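Local coordinates for Alpha/beta hydrolase fold protein (Ochrobactrum, PDB 4G9E) that hydrolyses N-acyl homoserine lactones, bacterial quorum-sensing signals, opening the lactone ring within an alpha/beta-hydrolase fold, at residues 116-121 and 207-212. Numbering follows the deposited sequence.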
ATOM      1  N   PRO A 116       5.268  16.167  -1.917  1.00 14.47           N
ATOM      2  CA  PRO A 116       6.530  16.429  -2.613  1.00 16.23           C
ATOM      3  C   PRO A 116       7.788  16.163  -1.795  1.00 15.46           C
ATOM      4  O   PRO A 116       8.848  15.984  -2.385  1.00 16.89           O
ATOM      5  CB  PRO A 116       6.425  17.922  -2.971  1.00 17.71           C
ATOM      6  CG  PRO A 116       5.491  18.482  -1.956  1.00 18.52           C
ATOM      7  CD  PRO A 116       4.471  17.400  -1.765  1.00 16.94           C
ATOM      8  N   GLU A 117       7.677  16.129  -0.485  1.00 13.38           N
ATOM      9  CA  GLU A 117       8.862  15.888   0.358  1.00 13.41           C
ATOM     10  C   GLU A 117       9.008  14.412   0.778  1.00 10.85           C
ATOM     11  O   GLU A 117       9.866  14.080   1.611  1.00 11.52           O
ATOM     12  CB  GLU A 117       8.874  16.824   1.557  1.00 20.00           C
ATOM     13  CG  GLU A 117       9.131  18.288   1.194  1.00 20.00           C
ATOM     14  CD  GLU A 117      10.624  18.600   0.790  1.00 20.00           C
ATOM     15  OE1 GLU A 117      11.515  17.692   0.791  1.00 20.00           O
ATOM     16  OE2 GLU A 117      10.902  19.786   0.453  1.00 20.00           O
ATOM     17  N   MET A 118       8.201  13.545   0.155  1.00  9.71           N
ATOM     18  CA  MET A 118       8.333  12.106   0.361  1.00  8.94           C
ATOM     19  C   MET A 118       9.795  11.712   0.210  1.00  8.89           C
ATOM     20  O   MET A 118      10.430  12.055  -0.786  1.00 10.62           O
ATOM     21  CB  MET A 118       7.499  11.363  -0.681  1.00  9.03           C
ATOM     22  CG  MET A 118       7.180   9.930  -0.289  1.00  8.67           C
ATOM     23  SD  MET A 118       6.399   8.951  -1.586  1.00  8.98           S
ATOM     24  CE  MET A 118       4.859   9.839  -1.828  1.00  9.52           C
ATOM     25  N   ARG A 119      10.325  10.963   1.169  1.00  8.61           N
ATOM     26  CA  ARG A 119      11.746  10.647   1.109  1.00  8.79           C
ATOM     27  C   ARG A 119      12.060   9.389   0.320  1.00  7.96           C
ATOM     28  O   ARG A 119      13.197   9.167  -0.076  1.00  9.36           O
ATOM     29  CB  ARG A 119      12.372  10.637   2.498  1.00 10.66           C
ATOM     30  CG  ARG A 119      12.666  12.072   2.928  1.00 14.08           C
ATOM     31  CD  ARG A 119      13.509  12.194   4.161  1.00 16.91           C
ATOM     32  NE  ARG A 119      12.703  12.059   5.363  1.00 17.09           N
ATOM     33  CZ  ARG A 119      13.196  12.156   6.592  1.00 18.01           C
ATOM     34  NH1 ARG A 119      14.489  12.401   6.767  1.00 18.54           N
ATOM     35  NH2 ARG A 119      12.398  12.017   7.640  1.00 18.98           N
ATOM     36  N   GLY A 120      11.041   8.574   0.077  1.00  7.57           N
ATOM     37  CA  GLY A 120      11.185   7.381  -0.731  1.00  7.27           C
ATOM     38  C   GLY A 120       9.847   6.678  -0.767  1.00  6.61           C
ATOM     39  O   GLY A 120       9.002   6.929   0.093  1.00  7.14           O
ATOM     40  N   LEU A 121       9.669   5.797  -1.747  1.00  6.78           N
ATOM     41  CA  LEU A 121       8.459   4.988  -1.868  1.00  6.75           C
ATOM     42  C   LEU A 121       8.861   3.546  -2.094  1.00  6.58           C
ATOM     43  O   LEU A 121       9.610   3.268  -3.032  1.00  6.91           O
ATOM     44  CB  LEU A 121       7.636   5.467  -3.065  1.00  7.10           C
ATOM     45  CG  LEU A 121       6.433   4.606  -3.458  1.00  7.02           C
ATOM     46  CD1 LEU A 121       5.392   4.616  -2.364  1.00  7.86           C
ATOM     47  CD2 LEU A 121       5.830   5.121  -4.761  1.00  8.28           C
ATOM     48  N   ALA A 207       9.827   9.858 -11.975  1.00 10.80           N
ATOM     49  CA  ALA A 207      10.021  10.240 -10.580  1.00 11.84           C
ATOM     50  C   ALA A 207      11.489  10.174 -10.176  1.00 12.04           C
ATOM     51  O   ALA A 207      12.183   9.205 -10.479  1.00 12.78           O
ATOM     52  CB  ALA A 207       9.184   9.351  -9.677  1.00 12.52           C
ATOM     53  N   GLN A 208      11.938  11.203  -9.483  1.00 12.14           N
ATOM     54  CA  GLN A 208      13.355  11.286  -9.068  1.00 12.41           C
ATOM     55  C   GLN A 208      13.627  10.635  -7.697  1.00 11.40           C
ATOM     56  O   GLN A 208      14.762  10.285  -7.383  1.00 11.86           O
ATOM     57  CB  GLN A 208      13.803  12.755  -9.005  1.00 20.00           C
ATOM     58  CG  GLN A 208      13.563  13.491 -10.309  1.00 20.00           C
ATOM     59  CD  GLN A 208      14.398  12.869 -11.325  1.00 20.00           C
ATOM     60  OE1 GLN A 208      13.988  11.994 -12.078  1.00 20.00           O
ATOM     61  NE2 GLN A 208      15.642  13.223 -11.286  1.00 20.00           N
ATOM     62  N   LEU A 209      12.596  10.545  -6.860  1.00 10.78           N
ATOM     63  CA  LEU A 209      12.805   9.974  -5.530  1.00 11.11           C
ATOM     64  C   LEU A 209      13.118   8.481  -5.630  1.00  9.64           C
ATOM     65  O   LEU A 209      12.776   7.825  -6.614  1.00  9.72           O
ATOM     66  CB  LEU A 209      11.608  10.215  -4.603  1.00 11.65           C
ATOM     67  CG  LEU A 209      10.482   9.179  -4.583  1.00 10.76           C
ATOM     68  CD1 LEU A 209       9.478   9.480  -3.482  1.00 12.10           C
ATOM     69  CD2 LEU A 209       9.795   9.095  -5.938  1.00 11.37           C
ATOM     70  N   PRO A 210      13.789   7.935  -4.612  1.00  9.12           N
ATOM     71  CA  PRO A 210      14.046   6.495  -4.645  1.00  9.28           C
ATOM     72  C   PRO A 210      12.745   5.708  -4.589  1.00  8.54           C
ATOM     73  O   PRO A 210      11.903   5.955  -3.721  1.00  8.58           O
ATOM     74  CB  PRO A 210      14.855   6.252  -3.364  1.00 10.56           C
ATOM     75  CG  PRO A 210      15.410   7.584  -2.990  1.00 12.17           C
ATOM     76  CD  PRO A 210      14.373   8.575  -3.422  1.00 10.90           C
ATOM     77  N   ILE A 211      12.606   4.754  -5.501  1.00  7.67           N
ATOM     78  CA  ILE A 211      11.497   3.816  -5.455  1.00  7.28           C
ATOM     79  C   ILE A 211      12.062   2.412  -5.296  1.00  7.15           C
ATOM     80  O   ILE A 211      12.883   1.969  -6.098  1.00  8.00           O
ATOM     81  CB  ILE A 211      10.584   3.903  -6.705  1.00  7.62           C
ATOM     82  CG1 ILE A 211       9.928   5.288  -6.773  1.00  8.18           C
ATOM     83  CG2 ILE A 211       9.532   2.806  -6.636  1.00  9.24           C
ATOM     84  CD1 ILE A 211       9.090   5.534  -8.026  1.00  8.90           C
ATOM     85  N   ALA A 212      11.626   1.735  -4.238  1.00  7.17           N
ATOM     86  CA  ALA A 212      12.024   0.363  -3.970  1.00  7.60           C
ATOM     87  C   ALA A 212      10.889  -0.563  -4.344  1.00  7.38           C
ATOM     88  O   ALA A 212       9.714  -0.247  -4.128  1.00  7.72           O
ATOM     89  CB  ALA A 212      12.360   0.191  -2.498  1.00  8.00           C
TER
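L121 is gripped from both ends of its backbone by segment 207-212: its N donates to P210 O at 3.0 Å, and its O accepts from A212 N at 2.8 Å. The first bond is nearly straight, with an N-H...O angle of 165°; in the second, A212 N lies in the plane of the L121 carbonyl. The same two acceptors also take weaker CA-H contacts, I211 CA reaching L121 O at 3.1 Å and G120 CA reaching P210 O at 3.4 Å. This is parallel pairing with L121 opposite I211, where strands 120-124 and 211-216 run side by side in the central sheet of the alpha/beta-hydrolase fold. L121 and I211 put their side chains on the same face of that sheet, and L121 packs there against V98 and I109. Earlier in the two segments, L209 brings CD1 to 3.7 Å from M118 SD. CG of L209 sits between backbone N and carbonyl carbon (chi1 89°), while M118, with CG anti to its N (chi1 -160°), runs out straight to SD before bending at its own methyl, and lines CB, CG and SD along L209 CD1. P210 sets CD 3.6 Å from R119 O, with F265 and C269 of helix 255-270 also against the ring.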